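Local coordinates for protein glutamate receptor 1 (Adineta vaga, PDB 4IO2) that binds glutamate in its two-lobed extracellular ligand-binding domain and probably works as a ligand-gated ion channel, at residues T21-V26 with V58-P63; D85-S90 with F178-T183; T38-D43 with G232-L237. All blocks are in the same frame, centred on the assembly; numbering follows the deposited sequence.

The three contacts illustrate how a two-lobed binding domain varies its chemistry with place. Contact 1 is partly buried, a small apolar touch between a projecting hairpin and the edge of a parallel sheet. Contacts 2 and 3 are buried, yet unlike. In contact 2, some 5 Å from the chain centre, loop 85-90 and segment 178-183 hardly meet directly; glutamate and waters join them through polar bonds. Contact 3 packs helix 40-52 on helix 233-242, mostly by carbon, with one water. Contacts 1 and 3 share a neighbourhood and touch where the hairpin runs into helix 40-52.

Contact 1 of 3, residues T21-V26 with V58-P63; sequences TIVANV and VQLAPP
Val23 and Leu60 join two sheet systems of the periplasmic-binding-protein fold: strand 22-25, one arm of an antiparallel hairpin with strand 35-38, and strand 55-60, an outermost strand of the three-stranded parallel sheet. The two strands share no hydrogen bond. Their backbones stay well apart, with Val23 CA and Leu60 CA separated by 8.9 Å, and the side chains reach across tip to tip.

The methyl groups do the touching. Val23 CG2 lies 3.8 Å from Leu60 CD2, the closest approach of the pair, and Val23 CG1 is 4.0 Å from the same Leu60 CD2. The other branch of the leucine also takes part, since Leu60 CD1 is 4.0 Å from Val23 CG2. Both methyls of the valine therefore bear on one methyl of the leucine, while CG2 meets the leucine fork as a whole. Leu60 has CG anti to the backbone N (chi1 178°), which carries the fork out from the strand toward the hairpin.

A lighter touch comes two residues earlier, just before the strand, where Thr21 CG2 stands 4.3 Å from Leu60 CD1. This buried threonine also packs on Val41 and Leu42 of helix 40-52. Besides Val23 on Leu60, Val58 on Leu37 and Thr21 on Val14 of strand 9-14 lean this region on the parallel sheet. Within the hairpin, Val23 packs on Thr35 and Leu37, and Ile22 and Ala24 are hydrogen-bonded through their backbones to Thr38 and Lys36.

With only about 104 Å² buried between the segments, this is a modest apolar seam, of the kind that seats a peripheral beta-hairpin against the edge of the alpha/beta core in one lobe of an ionotropic-glutamate-receptor ligand-binding domain.

Contact 2 of 3, residues D85-S90 with F178-T183; sequences DITVTS and FMDIGT. With GLU (glutamic acid), chain E.
Asp85 OD2 approaches Thr183 CG2 at 4.0 Å, the side chains crossing at about a right angle; direct touches are otherwise few.

Hydrogen bonds to glutamate do most of the joining. Three acceptors take its amino N, each at 2.8 Å: Asp85 O, Thr87 OG1 and Asp180 OD2. Thr87 N gives a nearly straight bond (168°) to ligand O. Asp180 N does likewise for the side-chain carboxylate, reaching ligand OE2 at 3.1 Å and 177°. With CG beside the backbone N (chi1 -70°), Asp180 turns both its carboxylate and its N-H to the ligand. This is the interlobe cleft of the ionotropic-glutamate-receptor domain, where Arg92, Arg136 and Ala140 also bond the ligand. An asparagine in place of Asp180 would probably leave the ligand ammonium without its carboxylate counter-charge.

Waters complete the link. One donates to Asp85 OD2 and Asp180 OD2 while accepting from Thr183 OG1; a second connects Thr87 OG1 with Asp180 OD1, at 2.7 Å from each.

Asp85 OD2 and Asp180 OD2 are 4.6 Å apart, like charges probably eased by the shared water, which bonds both, and by the ammonium on Asp180 OD2. Tyr67 also bonds Asp85 OD1, and Asn105 bonds Asp180 OD1.

Contact 3 of 3, residues T38-D43 with G232-L237; sequences TGYVLD and GILDNL
Tyr40, in the first turn of helix 40-52, reaches Leu234 and Leu237 of helix 233-242 and serves to trace the whole contact. Its CB does not aim at the other helix; the ring is brought across by the first torsion, which sets CG anti to the backbone N (chi1 174°). The CD2-CE2 flank of the ring approaches obliquely. Tyr40 CD2 lies 3.8 Å from Leu237 CB, and further out CE2 closes to 3.7 Å on that same CB, the leucine side chain crossing the tyrosine at about a right angle. At the tip, Tyr40 OH comes within 4.2 Å of Leu234 CD2, a loose touch.

The hydroxyl finds its polar partner in a water that sits in the ring plane at its edge, 2.6 Å from Tyr40 OH. That water donates to Leu234 O at 3.1 Å, so a buried hydroxyl and a helix carbonyl are tied together indirectly. Phe20 adds an edge-to-face ring contact with Tyr40.

One helical turn on, Asp43 supplies a second point of packing. Its CB meets Leu237 CD2 at 3.5 Å, so the leucine touches Tyr40 through its CB and Asp43 through a terminal methyl. The carboxylate of Asp43 reaches further along helix 233-242, where OD2 forms a salt bridge with Lys240 and a hydrogen bond with Trp241.

Nearly 190 residues separate the segments in sequence. Bringing an early helix against the C-terminal one in a single lobe is typical of the bilobed periplasmic-binding-protein fold, whose chain crosses to the other lobe and returns.

Contact 1 of 3, residues T21-V26 with V58-P63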
ATOM      1  N   THR A  21     -17.378   6.651  -7.625  1.00 11.70           N
ATOM      2  CA  THR A  21     -18.706   6.998  -7.201  1.00 11.93           C
ATOM      3  C   THR A  21     -19.295   7.871  -8.292  1.00 14.09           C
ATOM      4  O   THR A  21     -18.885   9.008  -8.493  1.00 15.02           O
ATOM      5  CB  THR A  21     -18.726   7.708  -5.811  1.00 13.37           C
ATOM      6  OG1 THR A  21     -18.276   6.760  -4.838  1.00 13.62           O
ATOM      7  CG2 THR A  21     -20.114   8.202  -5.445  1.00 15.31           C
ATOM      8  N   ILE A  22     -20.253   7.284  -8.999  1.00 14.79           N
ATOM      9  CA  ILE A  22     -20.862   7.884 -10.173  1.00 15.23           C
ATOM     10  C   ILE A  22     -22.273   8.305  -9.806  1.00 17.80           C
ATOM     11  O   ILE A  22     -23.050   7.489  -9.339  1.00 18.86           O
ATOM     12  CB  ILE A  22     -20.956   6.866 -11.307  1.00 16.47           C
ATOM     13  CG1 ILE A  22     -19.557   6.309 -11.642  1.00 16.48           C
ATOM     14  CG2 ILE A  22     -21.588   7.518 -12.540  1.00 19.06           C
ATOM     15  CD1 ILE A  22     -19.593   4.997 -12.476  1.00 19.01           C
ATOM     16  N   VAL A  23     -22.584   9.583  -9.986  1.00 17.76           N
ATOM     17  CA  VAL A  23     -23.849  10.169  -9.551  1.00 18.74           C
ATOM     18  C   VAL A  23     -24.709  10.427 -10.790  1.00 21.40           C
ATOM     19  O   VAL A  23     -24.278  11.132 -11.710  1.00 25.43           O
ATOM     20  CB  VAL A  23     -23.579  11.484  -8.775  1.00 19.42           C
ATOM     21  CG1 VAL A  23     -24.894  12.179  -8.356  1.00 23.33           C
ATOM     22  CG2 VAL A  23     -22.671  11.203  -7.578  1.00 20.28           C
ATOM     23  N   ALA A  24     -25.911   9.860 -10.811  1.00 22.88           N
ATOM     24  CA  ALA A  24     -26.885  10.123 -11.861  1.00 26.17           C
ATOM     25  C   ALA A  24     -28.187  10.691 -11.303  1.00 27.14           C
ATOM     26  O   ALA A  24     -28.667  10.246 -10.266  1.00 27.10           O
ATOM     27  CB  ALA A  24     -27.193   8.821 -12.604  1.00 27.46           C
ATOM     28  N   ASN A  25     -28.776  11.650 -12.011  1.00 32.24           N
ATOM     29  CA  ASN A  25     -30.117  12.133 -11.702  1.00 37.69           C
ATOM     30  C   ASN A  25     -31.165  11.395 -12.527  1.00 40.10           C
ATOM     31  O   ASN A  25     -30.994  11.218 -13.746  1.00 37.00           O
ATOM     32  CB  ASN A  25     -30.249  13.624 -12.012  1.00 46.72           C
ATOM     33  CG  ASN A  25     -31.446  14.264 -11.309  1.00 53.87           C
ATOM     34  OD1 ASN A  25     -32.264  13.575 -10.696  1.00 54.33           O
ATOM     35  ND2 ASN A  25     -31.552  15.593 -11.401  1.00 57.72           N
ATOM     36  N   VAL A  26     -32.229  10.976 -11.844  1.00 44.73           N
ATOM     37  CA  VAL A  26     -33.370  10.243 -12.406  1.00 51.22           C
ATOM     38  C   VAL A  26     -32.973   8.890 -12.979  1.00 55.14           C
ATOM     39  O   VAL A  26     -32.619   7.975 -12.229  1.00 58.09           O
ATOM     40  CB  VAL A  26     -34.126  11.047 -13.464  1.00 54.73           C
ATOM     41  CG1 VAL A  26     -35.375  10.288 -13.884  1.00 54.34           C
ATOM     42  CG2 VAL A  26     -34.508  12.422 -12.925  1.00 55.35           C
ATOM     43  N   VAL A  58     -25.788   4.940   3.070  1.00 16.64           N
ATOM     44  CA  VAL A  58     -24.823   5.576   2.170  1.00 17.89           C
ATOM     45  C   VAL A  58     -25.252   7.025   1.929  1.00 17.35           C
ATOM     46  O   VAL A  58     -26.386   7.276   1.541  1.00 19.30           O
ATOM     47  CB  VAL A  58     -24.718   4.825   0.855  1.00 18.16           C
ATOM     48  CG1 VAL A  58     -23.791   5.565  -0.102  1.00 19.74           C
ATOM     49  CG2 VAL A  58     -24.248   3.406   1.078  1.00 20.93           C
ATOM     50  N   GLN A  59     -24.361   7.961   2.215  1.00 17.18           N
ATOM     51  CA  GLN A  59     -24.643   9.382   2.136  0.56 18.95           C
ATOM     52  C   GLN A  59     -23.630  10.069   1.233  1.00 18.41           C
ATOM     53  O   GLN A  59     -22.443  10.108   1.534  1.00 17.77           O
ATOM     54  CB  GLN A  59     -24.603   9.992   3.531  0.56 21.51           C
ATOM     55  CG  GLN A  59     -25.668   9.465   4.474  0.56 23.67           C
ATOM     56  CD  GLN A  59     -27.047  10.025   4.163  0.56 26.45           C
ATOM     57  OE1 GLN A  59     -27.176  11.145   3.688  0.56 27.92           O
ATOM     58  NE2 GLN A  59     -28.078   9.242   4.430  0.56 27.46           N
ATOM     59  N   LEU A  60     -24.105  10.607   0.117  1.00 18.52           N
ATOM     60  CA  LEU A  60     -23.254  11.373  -0.794  1.00 18.36           C
ATOM     61  C   LEU A  60     -22.932  12.742  -0.195  1.00 17.96           C
ATOM     62  O   LEU A  60     -23.843  13.502   0.220  1.00 20.13           O
ATOM     63  CB  LEU A  60     -23.975  11.543  -2.119  1.00 18.31           C
ATOM     64  CG  LEU A  60     -23.296  12.358  -3.233  1.00 18.82           C
ATOM     65  CD1 LEU A  60     -22.017  11.657  -3.680  1.00 18.25           C
ATOM     66  CD2 LEU A  60     -24.279  12.562  -4.392  1.00 21.54           C
ATOM     67  N   ALA A  61     -21.641  13.067  -0.157  1.00 16.84           N
ATOM     68  CA  ALA A  61     -21.225  14.384   0.321  1.00 18.29           C
ATOM     69  C   ALA A  61     -21.807  15.443  -0.609  1.00 20.97           C
ATOM     70  O   ALA A  61     -21.924  15.233  -1.824  1.00 21.76           O
ATOM     71  CB  ALA A  61     -19.728  14.487   0.378  1.00 18.13           C
ATOM     72  N   PRO A  62     -22.154  16.592  -0.046  1.00 24.55           N
ATOM     73  CA  PRO A  62     -22.632  17.714  -0.858  1.00 28.73           C
ATOM     74  C   PRO A  62     -21.670  18.063  -1.984  1.00 29.22           C
ATOM     75  O   PRO A  62     -20.474  17.923  -1.830  1.00 26.15           O
ATOM     76  CB  PRO A  62     -22.700  18.862   0.151  1.00 31.56           C
ATOM     77  CG  PRO A  62     -22.908  18.213   1.446  1.00 30.56           C
ATOM     78  CD  PRO A  62     -22.152  16.913   1.391  1.00 26.69           C
ATOM     79  N   PRO A  63     -22.193  18.589  -3.095  1.00 32.10           N
ATOM     80  CA  PRO A  63     -21.440  18.770  -4.345  1.00 34.68           C
ATOM     81  C   PRO A  63     -20.072  19.453  -4.173  1.00 34.71           C
ATOM     82  O   PRO A  63     -19.069  19.054  -4.781  1.00 36.73           O
ATOM     83  CB  PRO A  63     -22.354  19.664  -5.194  1.00 36.79           C
ATOM     84  CG  PRO A  63     -23.687  19.637  -4.538  1.00 34.84           C
ATOM     85  CD  PRO A  63     -23.522  19.222  -3.122  1.00 34.31           C
TER

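Contact 2 of 3, residues D85-S90 with F178-T183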
ATOM      1  N   ASP A  85     -11.844   7.416  -3.140  1.00 11.44           N
ATOM      2  CA  ASP A  85     -10.459   7.632  -3.586  1.00 10.92           C
ATOM      3  C   ASP A  85      -9.811   8.682  -2.689  1.00  9.66           C
ATOM      4  O   ASP A  85      -9.507   9.779  -3.128  1.00 10.35           O
ATOM      5  CB  ASP A  85     -10.402   8.039  -5.070  1.00 11.54           C
ATOM      6  CG  ASP A  85     -11.342   9.188  -5.475  1.00 11.29           C
ATOM      7  OD1 ASP A  85     -12.308   9.510  -4.779  1.00 11.77           O
ATOM      8  OD2 ASP A  85     -11.112   9.766  -6.584  1.00 12.04           O
ATOM      9  N   ILE A  86      -9.639   8.305  -1.408  1.00 10.37           N
ATOM     10  CA  ILE A  86      -9.199   9.214  -0.364  1.00 10.04           C
ATOM     11  C   ILE A  86      -7.791   8.838   0.054  1.00  9.42           C
ATOM     12  O   ILE A  86      -7.541   7.744   0.584  1.00 10.57           O
ATOM     13  CB  ILE A  86     -10.131   9.139   0.861  1.00 11.10           C
ATOM     14  CG1 ILE A  86     -11.597   9.393   0.481  1.00 12.00           C
ATOM     15  CG2 ILE A  86      -9.722  10.124   1.897  1.00 11.74           C
ATOM     16  CD1 ILE A  86     -12.593   8.935   1.547  1.00 13.52           C
ATOM     17  N   THR A  87      -6.839   9.723  -0.260  1.00 10.18           N
ATOM     18  CA  THR A  87      -5.453   9.470   0.033  1.00  9.93           C
ATOM     19  C   THR A  87      -5.129   9.510   1.522  1.00 11.07           C
ATOM     20  O   THR A  87      -5.519  10.429   2.239  1.00 10.81           O
ATOM     21  CB  THR A  87      -4.565  10.456  -0.731  1.00 11.00           C
ATOM     22  OG1 THR A  87      -4.891  10.393  -2.124  1.00 11.77           O
ATOM     23  CG2 THR A  87      -3.062  10.155  -0.558  1.00 12.13           C
ATOM     24  N   VAL A  88      -4.368   8.525   1.989  1.00  9.92           N
ATOM     25  CA  VAL A  88      -3.881   8.475   3.376  1.00  9.98           C
ATOM     26  C   VAL A  88      -2.704   9.426   3.468  1.00 11.46           C
ATOM     27  O   VAL A  88      -1.699   9.277   2.759  1.00 13.30           O
ATOM     28  CB  VAL A  88      -3.466   7.050   3.727  1.00 10.92           C
ATOM     29  CG1 VAL A  88      -3.006   7.008   5.178  1.00 13.93           C
ATOM     30  CG2 VAL A  88      -4.641   6.079   3.489  1.00 12.19           C
ATOM     31  N   THR A  89      -2.819  10.456   4.291  1.00 11.47           N
ATOM     32  CA  THR A  89      -1.742  11.434   4.469  1.00 10.50           C
ATOM     33  C   THR A  89      -1.441  11.632   5.947  1.00 11.92           C
ATOM     34  O   THR A  89      -2.262  11.389   6.795  1.00 11.28           O
ATOM     35  CB  THR A  89      -2.057  12.829   3.890  1.00 12.17           C
ATOM     36  OG1 THR A  89      -3.045  13.439   4.698  1.00 13.26           O
ATOM     37  CG2 THR A  89      -2.557  12.764   2.419  1.00 11.75           C
ATOM     38  N   SER A  90      -0.240  12.087   6.226  1.00 11.78           N
ATOM     39  CA  SER A  90       0.198  12.361   7.596  0.63 13.34           C
ATOM     40  C   SER A  90      -0.710  13.379   8.267  1.00 13.28           C
ATOM     41  O   SER A  90      -1.103  13.213   9.410  1.00 14.72           O
ATOM     42  CB  SER A  90       1.671  12.849   7.617  0.63 16.54           C
ATOM     43  OG  SER A  90       1.865  14.056   6.867  0.63 19.85           O
ATOM     44  N   PHE A 178      -2.396  18.265 -11.313  1.00 14.63           N
ATOM     45  CA  PHE A 178      -2.036  16.942 -10.800  1.00 14.82           C
ATOM     46  C   PHE A 178      -3.337  16.181 -10.600  1.00 15.25           C
ATOM     47  O   PHE A 178      -4.371  16.772 -10.242  1.00 14.51           O
ATOM     48  CB  PHE A 178      -1.404  17.040  -9.400  1.00 16.12           C
ATOM     49  CG  PHE A 178      -0.107  17.811  -9.308  1.00 18.65           C
ATOM     50  CD1 PHE A 178       0.663  18.067 -10.421  1.00 21.81           C
ATOM     51  CD2 PHE A 178       0.338  18.268  -8.070  1.00 20.27           C
ATOM     52  CE1 PHE A 178       1.845  18.771 -10.306  1.00 25.59           C
ATOM     53  CE2 PHE A 178       1.524  18.941  -7.946  1.00 24.12           C
ATOM     54  CZ  PHE A 178       2.272  19.203  -9.074  1.00 25.83           C
ATOM     55  N   MET A 179      -3.285  14.881 -10.798  1.00 12.65           N
ATOM     56  CA  MET A 179      -4.464  14.023 -10.633  1.00 12.72           C
ATOM     57  C   MET A 179      -4.027  12.613 -10.306  1.00 12.40           C
ATOM     58  O   MET A 179      -3.027  12.131 -10.807  1.00 13.94           O
ATOM     59  CB  MET A 179      -5.310  14.073 -11.885  1.00 13.34           C
ATOM     60  CG  MET A 179      -6.624  13.374 -11.742  1.00 14.00           C
ATOM     61  SD  MET A 179      -7.648  13.650 -13.252  1.00 16.21           S
ATOM     62  CE  MET A 179      -9.165  12.801 -12.747  1.00 17.00           C
ATOM     63  N   ASP A 180      -4.733  11.969  -9.388  1.00 12.13           N
ATOM     64  CA  ASP A 180      -4.486  10.564  -9.093  1.00 11.75           C
ATOM     65  C   ASP A 180      -4.496   9.736 -10.366  1.00 11.18           C
ATOM     66  O   ASP A 180      -5.325   9.940 -11.249  1.00 12.82           O
ATOM     67  CB  ASP A 180      -5.564  10.001  -8.196  1.00 11.44           C
ATOM     68  CG  ASP A 180      -5.545  10.537  -6.778  1.00 12.33           C
ATOM     69  OD1 ASP A 180      -4.473  11.013  -6.296  1.00 13.13           O
ATOM     70  OD2 ASP A 180      -6.624  10.393  -6.156  1.00 12.86           O
ATOM     71  N   ILE A 181      -3.629   8.735 -10.421  1.00 12.73           N
ATOM     72  CA  ILE A 181      -3.428   8.005 -11.663  1.00 12.76           C
ATOM     73  C   ILE A 181      -4.646   7.210 -12.117  1.00 13.30           C
ATOM     74  O   ILE A 181      -4.916   7.145 -13.323  1.00 13.55           O
ATOM     75  CB  ILE A 181      -2.179   7.070 -11.555  1.00 15.45           C
ATOM     76  CG1 ILE A 181      -1.812   6.466 -12.904  1.00 19.03           C
ATOM     77  CG2 ILE A 181      -2.359   5.982 -10.461  1.00 17.74           C
ATOM     78  CD1 ILE A 181      -0.460   5.734 -12.853  1.00 20.83           C
ATOM     79  N   GLY A 182      -5.362   6.561 -11.220  1.00 12.24           N
ATOM     80  CA  GLY A 182      -6.472   5.730 -11.684  1.00 12.70           C
ATOM     81  C   GLY A 182      -7.601   6.484 -12.341  1.00 13.23           C
ATOM     82  O   GLY A 182      -8.018   6.163 -13.444  1.00 12.41           O
ATOM     83  N   THR A 183      -8.069   7.533 -11.684  1.00 11.85           N
ATOM     84  CA  THR A 183      -9.093   8.383 -12.284  1.00 12.12           C
ATOM     85  C   THR A 183      -8.530   9.234 -13.458  1.00 12.66           C
ATOM     86  O   THR A 183      -9.270   9.528 -14.403  1.00 13.53           O
ATOM     87  CB  THR A 183      -9.775   9.287 -11.225  1.00 12.45           C
ATOM     88  OG1 THR A 183      -8.772  10.009 -10.469  1.00 12.31           O
ATOM     89  CG2 THR A 183     -10.677   8.444 -10.299  1.00 12.37           C
TER
HETATM   90  N   GLU E 303      -7.172  11.252  -3.595  1.00 10.91           N
HETATM   91  CA  GLU E 303      -7.116  12.713  -3.492  1.00 10.22           C
HETATM   92  C   GLU E 303      -7.240  13.145  -2.033  1.00 10.32           C
HETATM   93  O   GLU E 303      -7.622  12.303  -1.180  1.00 11.24           O
HETATM   94  CB  GLU E 303      -8.208  13.403  -4.315  1.00 12.57           C
HETATM   95  CG  GLU E 303      -8.231  13.084  -5.814  1.00 13.19           C
HETATM   96  CD  GLU E 303      -7.070  13.652  -6.630  1.00 13.49           C
HETATM   97  OE1 GLU E 303      -6.287  14.424  -6.079  1.00 16.05           O
HETATM   98  OE2 GLU E 303      -7.005  13.370  -7.855  1.00 13.02           O
HETATM   99  OXT GLU E 303      -6.942  14.323  -1.730  1.00 12.48           O
HETATM  100  O   HOH W   1      -8.677   9.410  -7.721  1.00 12.29           O
HETATM  101  O   HOH W   2      -3.540  11.818  -3.945  1.00 13.60           O

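Contact 3 of 3, residues T38-D43 with G232-L237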
ATOM      1  N   THR A  38     -23.674   4.557  -8.479  1.00 17.39           N
ATOM      2  CA  THR A  38     -23.045   3.329  -8.944  1.00 16.41           C
ATOM      3  C   THR A  38     -21.521   3.523  -8.886  1.00 15.01           C
ATOM      4  O   THR A  38     -21.039   4.646  -8.693  1.00 18.12           O
ATOM      5  CB  THR A  38     -23.451   2.964 -10.387  1.00 18.88           C
ATOM      6  OG1 THR A  38     -23.116   4.049 -11.276  1.00 21.52           O
ATOM      7  CG2 THR A  38     -24.969   2.679 -10.481  1.00 19.68           C
ATOM      8  N   GLY A  39     -20.776   2.447  -9.052  1.00 14.75           N
ATOM      9  CA  GLY A  39     -19.347   2.514  -9.204  1.00 14.55           C
ATOM     10  C   GLY A  39     -18.607   1.551  -8.298  1.00 14.18           C
ATOM     11  O   GLY A  39     -19.207   0.777  -7.539  1.00 14.30           O
ATOM     12  N   TYR A  40     -17.276   1.567  -8.414  1.00 13.38           N
ATOM     13  CA  TYR A  40     -16.406   0.741  -7.596  1.00 12.92           C
ATOM     14  C   TYR A  40     -16.765   0.839  -6.104  1.00 11.97           C
ATOM     15  O   TYR A  40     -16.812  -0.183  -5.425  1.00 12.77           O
ATOM     16  CB  TYR A  40     -14.952   1.197  -7.846  1.00 11.82           C
ATOM     17  CG  TYR A  40     -13.865   0.567  -7.004  1.00 12.38           C
ATOM     18  CD1 TYR A  40     -13.736   0.852  -5.653  1.00 12.74           C
ATOM     19  CD2 TYR A  40     -12.963  -0.308  -7.560  1.00 13.99           C
ATOM     20  CE1 TYR A  40     -12.713   0.325  -4.917  1.00 14.71           C
ATOM     21  CE2 TYR A  40     -11.956  -0.874  -6.814  1.00 15.45           C
ATOM     22  CZ  TYR A  40     -11.842  -0.542  -5.474  1.00 15.88           C
ATOM     23  OH  TYR A  40     -10.833  -1.092  -4.707  1.00 18.64           O
ATOM     24  N   VAL A  41     -16.968   2.053  -5.603  1.00 11.08           N
ATOM     25  CA  VAL A  41     -17.230   2.231  -4.176  1.00 11.68           C
ATOM     26  C   VAL A  41     -18.521   1.560  -3.769  1.00 11.78           C
ATOM     27  O   VAL A  41     -18.602   0.936  -2.698  1.00 12.49           O
ATOM     28  CB  VAL A  41     -17.260   3.738  -3.815  1.00 12.14           C
ATOM     29  CG1 VAL A  41     -17.884   4.036  -2.468  1.00 13.28           C
ATOM     30  CG2 VAL A  41     -15.847   4.289  -3.942  1.00 12.34           C
ATOM     31  N   LEU A  42     -19.562   1.730  -4.558  1.00 12.93           N
ATOM     32  CA  LEU A  42     -20.869   1.147  -4.220  1.00 14.31           C
ATOM     33  C   LEU A  42     -20.781  -0.378  -4.247  1.00 14.00           C
ATOM     34  O   LEU A  42     -21.340  -1.065  -3.380  1.00 14.90           O
ATOM     35  CB  LEU A  42     -21.934   1.653  -5.187  1.00 15.79           C
ATOM     36  CG  LEU A  42     -22.421   3.102  -4.971  1.00 17.48           C
ATOM     37  CD1 LEU A  42     -23.117   3.292  -3.611  1.00 20.75           C
ATOM     38  CD2 LEU A  42     -21.306   4.160  -5.129  1.00 19.43           C
ATOM     39  N   ASP A  43     -20.036  -0.928  -5.212  1.00 14.72           N
ATOM     40  CA  ASP A  43     -19.870  -2.372  -5.247  1.00 13.94           C
ATOM     41  C   ASP A  43     -19.045  -2.857  -4.036  1.00 14.36           C
ATOM     42  O   ASP A  43     -19.314  -3.924  -3.449  1.00 15.22           O
ATOM     43  CB  ASP A  43     -19.179  -2.853  -6.544  1.00 14.82           C
ATOM     44  CG  ASP A  43     -20.027  -2.721  -7.771  1.00 16.31           C
ATOM     45  OD1 ASP A  43     -21.228  -2.373  -7.699  1.00 19.50           O
ATOM     46  OD2 ASP A  43     -19.479  -3.082  -8.852  1.00 18.38           O
ATOM     47  N   GLY A 232      -8.923 -11.750  -4.300  1.00 16.38           N
ATOM     48  CA  GLY A 232      -8.976 -11.190  -5.645  1.00 16.18           C
ATOM     49  C   GLY A 232     -10.127 -10.251  -5.920  1.00 16.06           C
ATOM     50  O   GLY A 232     -10.252  -9.762  -7.041  1.00 15.96           O
ATOM     51  N   ILE A 233     -11.004 -10.020  -4.939  1.00 15.11           N
ATOM     52  CA  ILE A 233     -12.165  -9.173  -5.156  1.00 14.78           C
ATOM     53  C   ILE A 233     -11.789  -7.732  -5.477  1.00 13.31           C
ATOM     54  O   ILE A 233     -12.384  -7.118  -6.382  1.00 14.03           O
ATOM     55  CB  ILE A 233     -13.112  -9.244  -3.946  1.00 15.51           C
ATOM     56  CG1 ILE A 233     -13.624 -10.683  -3.729  1.00 21.27           C
ATOM     57  CG2 ILE A 233     -14.279  -8.274  -4.124  1.00 16.84           C
ATOM     58  CD1 ILE A 233     -14.294 -11.296  -4.883  1.00 23.87           C
ATOM     59  N   LEU A 234     -10.799  -7.182  -4.786  1.00 13.21           N
ATOM     60  CA  LEU A 234     -10.404  -5.813  -5.103  1.00 13.66           C
ATOM     61  C   LEU A 234      -9.853  -5.699  -6.526  1.00 15.68           C
ATOM     62  O   LEU A 234     -10.138  -4.738  -7.218  1.00 14.95           O
ATOM     63  CB  LEU A 234      -9.425  -5.260  -4.074  1.00 13.17           C
ATOM     64  CG  LEU A 234      -9.887  -5.285  -2.609  1.00 13.23           C
ATOM     65  CD1 LEU A 234      -8.871  -4.657  -1.687  1.00 15.96           C
ATOM     66  CD2 LEU A 234     -11.233  -4.584  -2.448  1.00 16.26           C
ATOM     67  N   ASP A 235      -9.075  -6.681  -6.951  1.00 16.01           N
ATOM     68  CA  ASP A 235      -8.553  -6.671  -8.300  1.00 17.37           C
ATOM     69  C   ASP A 235      -9.691  -6.797  -9.313  1.00 16.17           C
ATOM     70  O   ASP A 235      -9.678  -6.109 -10.341  1.00 17.82           O
ATOM     71  CB  ASP A 235      -7.571  -7.805  -8.532  1.00 22.33           C
ATOM     72  CG  ASP A 235      -6.209  -7.547  -7.918  1.00 32.14           C
ATOM     73  OD1 ASP A 235      -5.954  -6.420  -7.449  1.00 34.76           O
ATOM     74  OD2 ASP A 235      -5.394  -8.498  -7.902  1.00 39.26           O
ATOM     75  N   ASN A 236     -10.679  -7.645  -9.034  1.00 16.09           N
ATOM     76  CA  ASN A 236     -11.811  -7.791  -9.946  1.00 18.34           C
ATOM     77  C   ASN A 236     -12.606  -6.511 -10.086  1.00 15.84           C
ATOM     78  O   ASN A 236     -13.029  -6.128 -11.173  1.00 16.59           O
ATOM     79  CB  ASN A 236     -12.785  -8.873  -9.443  1.00 21.48           C
ATOM     80  CG  ASN A 236     -12.189 -10.245  -9.406  1.00 26.60           C
ATOM     81  OD1 ASN A 236     -11.181 -10.549 -10.069  1.00 27.76           O
ATOM     82  ND2 ASN A 236     -12.856 -11.129  -8.637  1.00 30.06           N
ATOM     83  N   LEU A 237     -12.772  -5.810  -8.973  1.00 13.88           N
ATOM     84  CA  LEU A 237     -13.519  -4.570  -8.976  1.00 15.19           C
ATOM     85  C   LEU A 237     -12.782  -3.496  -9.752  1.00 13.70           C
ATOM     86  O   LEU A 237     -13.397  -2.728 -10.502  1.00 14.80           O
ATOM     87  CB  LEU A 237     -13.751  -4.063  -7.552  1.00 18.84           C
ATOM     88  CG  LEU A 237     -14.887  -4.700  -6.797  1.00 23.70           C
ATOM     89  CD1 LEU A 237     -14.933  -4.128  -5.395  1.00 25.51           C
ATOM     90  CD2 LEU A 237     -16.181  -4.394  -7.560  1.00 26.86           C
TER
HETATM   91  O   HOH W   3      -8.895  -2.206  -6.038  1.00 25.17           O